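Local coordinates for protein autotransporter adhesin/invasin TibA (Escherichia coli, PDB 4Q1Q) that mediates adhesion to and invasion of human intestinal epithelial cells, drives bacterial aggregation and enhances biofilm formation, here as a heptosylated piece of its passenger region, at residues 133-136 / 137-140. Residues are numbered along the deposited sequence; the frame is centred on the assembly and turned at random.
With 289 (D-glycero-alpha-D-manno-heptopyranose), chain X.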
ATOM      1  N   SER A 133       5.790   4.529  -0.786  1.00 49.91           N
ATOM      2  CA  SER A 133       6.357   4.688   0.541  1.00 55.83           C
ATOM      3  C   SER A 133       5.288   5.197   1.502  1.00 51.75           C
ATOM      4  O   SER A 133       4.856   6.336   1.348  1.00 54.28           O
ATOM      5  CB  SER A 133       7.514   5.691   0.457  1.00 57.62           C
ATOM      6  OG  SER A 133       8.539   5.355   1.373  1.00 67.12           O
ATOM      7  N   VAL A 134       4.898   4.411   2.503  1.00 55.98           N
ATOM      8  CA  VAL A 134       3.830   4.818   3.422  1.00 52.47           C
ATOM      9  C   VAL A 134       4.448   5.218   4.755  1.00 55.09           C
ATOM     10  O   VAL A 134       4.723   4.366   5.603  1.00 54.26           O
ATOM     11  CB  VAL A 134       2.796   3.709   3.716  1.00 56.35           C
ATOM     12  CG1 VAL A 134       1.594   4.269   4.485  1.00 52.71           C
ATOM     13  CG2 VAL A 134       2.345   3.020   2.437  1.00 52.68           C
ATOM     14  N   THR A 135       4.627   6.522   4.935  1.00 56.40           N
ATOM     15  CA  THR A 135       5.289   7.083   6.114  1.00 56.63           C
ATOM     16  C   THR A 135       4.288   7.333   7.238  1.00 64.47           C
ATOM     17  O   THR A 135       3.108   6.993   7.123  1.00 71.16           O
ATOM     18  CB  THR A 135       6.031   8.410   5.801  1.00 57.60           C
ATOM     19  OG1 THR A 135       5.100   9.445   5.445  1.00 49.94           O
ATOM     20  CG2 THR A 135       7.022   8.242   4.655  1.00 58.88           C
ATOM     21  N   SER A 136       4.785   7.947   8.307  1.00 67.79           N
ATOM     22  CA  SER A 136       4.055   8.195   9.548  1.00 68.04           C
ATOM     23  C   SER A 136       2.792   8.997   9.297  1.00 61.33           C
ATOM     24  O   SER A 136       2.861  10.077   8.724  1.00 65.03           O
ATOM     25  CB  SER A 136       4.941   8.939  10.553  1.00 70.61           C
ATOM     26  OG  SER A 136       4.498   8.756  11.888  1.00 76.84           O
ATOM     27  N   GLY A 137       1.649   8.459   9.717  1.00 59.14           N
ATOM     28  CA  GLY A 137       0.359   9.094   9.464  1.00 56.20           C
ATOM     29  C   GLY A 137      -0.171   8.929   8.054  1.00 53.54           C
ATOM     30  O   GLY A 137      -1.280   9.382   7.761  1.00 52.39           O
ATOM     31  N   ALA A 138       0.591   8.294   7.168  1.00 50.77           N
ATOM     32  CA  ALA A 138       0.102   8.074   5.801  1.00 49.32           C
ATOM     33  C   ALA A 138      -0.743   6.807   5.702  1.00 43.99           C
ATOM     34  O   ALA A 138      -0.593   5.920   6.527  1.00 43.87           O
ATOM     35  CB  ALA A 138       1.265   7.961   4.829  1.00 50.74           C
ATOM     36  N   ARG A 139      -1.590   6.695   4.684  1.00 49.58           N
ATOM     37  CA  ARG A 139      -2.371   5.481   4.508  1.00 51.58           C
ATOM     38  C   ARG A 139      -2.409   5.048   3.054  1.00 41.92           C
ATOM     39  O   ARG A 139      -2.568   5.873   2.170  1.00 46.25           O
ATOM     40  CB  ARG A 139      -3.811   5.691   5.014  1.00 48.61           C
ATOM     41  CG  ARG A 139      -3.862   6.085   6.481  1.00 51.51           C
ATOM     42  CD  ARG A 139      -5.268   6.232   7.046  1.00 48.73           C
ATOM     43  NE  ARG A 139      -6.108   7.155   6.288  1.00 54.55           N
ATOM     44  CZ  ARG A 139      -7.392   7.367   6.562  1.00 53.77           C
ATOM     45  NH1 ARG A 139      -7.963   6.772   7.591  1.00 52.88           N
ATOM     46  NH2 ARG A 139      -8.124   8.191   5.842  1.00 54.46           N
ATOM     47  N   GLN A 140      -2.337   3.745   2.823  1.00 46.14           N
ATOM     48  CA  GLN A 140      -2.564   3.180   1.502  1.00 43.02           C
ATOM     49  C   GLN A 140      -3.732   2.200   1.542  1.00 40.64           C
ATOM     50  O   GLN A 140      -3.753   1.296   2.371  1.00 41.34           O
ATOM     51  CB  GLN A 140      -1.281   2.473   1.053  1.00 41.80           C
ATOM     52  CG  GLN A 140      -1.382   1.914  -0.357  1.00 42.96           C
ATOM     53  CD  GLN A 140      -0.294   0.925  -0.705  1.00 44.74           C
ATOM     54  OE1 GLN A 140      -0.094  -0.091  -0.035  1.00 45.87           O
ATOM     55  NE2 GLN A 140       0.394   1.197  -1.807  1.00 46.61           N
TER
HETATM   56  O7  289 X 422       4.461  14.532  12.505  1.00 89.11           O
HETATM   57  C7  289 X 422       4.702  13.136  12.706  1.00 91.23           C
HETATM   58  C6  289 X 422       3.519  12.535  13.455  1.00 92.69           C
HETATM   59  O6  289 X 422       2.288  13.082  12.965  1.00 84.80           O
HETATM   60  C5  289 X 422       3.517  11.018  13.291  1.00 81.77           C
HETATM   61  O5  289 X 422       4.836  10.494  13.411  1.00 94.51           O
HETATM   62  C1  289 X 422       4.885   9.104  13.086  1.00 88.64           C
HETATM   63  C2  289 X 422       4.236   8.372  14.256  1.00 82.05           C
HETATM   64  O2  289 X 422       4.914   8.611  15.494  1.00 82.11           O
HETATM   65  C3  289 X 422       2.788   8.828  14.335  1.00 74.97           C
HETATM   66  O3  289 X 422       2.235   8.251  15.524  1.00 78.01           O
HETATM   67  C4  289 X 422       2.654  10.346  14.346  1.00 78.46           C
HETATM   68  O4  289 X 422       1.309  10.729  14.047  1.00 71.37           O
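Thr135 and Ala138 face each other across a type II beta turn, their CA atoms 5.3 Å apart, with Ser136 and Gly137 at its two corners. One backbone bond closes it: Ala138 N gives its hydrogen to Thr135 O at 2.8 Å, from a position above the carbonyl plane. Gly137 takes the third place of the turn with a positive phi of 77°, as a type II turn usually has at this position. Residues 135-138 thus turn the chain from strand 133-134 into strand 139-143.

Inside the bend, Val134 does most of the side-chain packing. Val134 CG1, anti to the backbone N (chi1 -170°), is directed at Ala138, lying 3.7 Å from Ala138 CB and 3.4 Å from Ala138 O. The other branch, Val134 CG2, meets the root of Gln140, 3.9 Å from Gln140 CB, and the two side chains cross at about a right angle. Ile115 of the preceding coil packs against both Val134 and Ala138. Beyond its CB, Gln140 runs on extended, and its amide bonds to Gln121 through NE2 and to Gln159 through OE1, linking equivalent places on successive coils. The side chain of Arg139 starts out away from residues 133-136, and its NE makes a salt bridge with Asp120.

At the outer corner, the first side-chain bond of Ser136 leads away from residues 137-140. Ser136 OG, anti to the backbone N (chi1 -157°), is bonded covalently to C1 of a D-glycero-D-manno-heptose, a 1.3 Å link that hangs the sugar off the bend. Val134 inside and the glycosylated Ser136 outside mark this as a tight corner between two faces of the parallel beta-helix in the autotransporter's passenger, within one of its approximate 19-residue repeats.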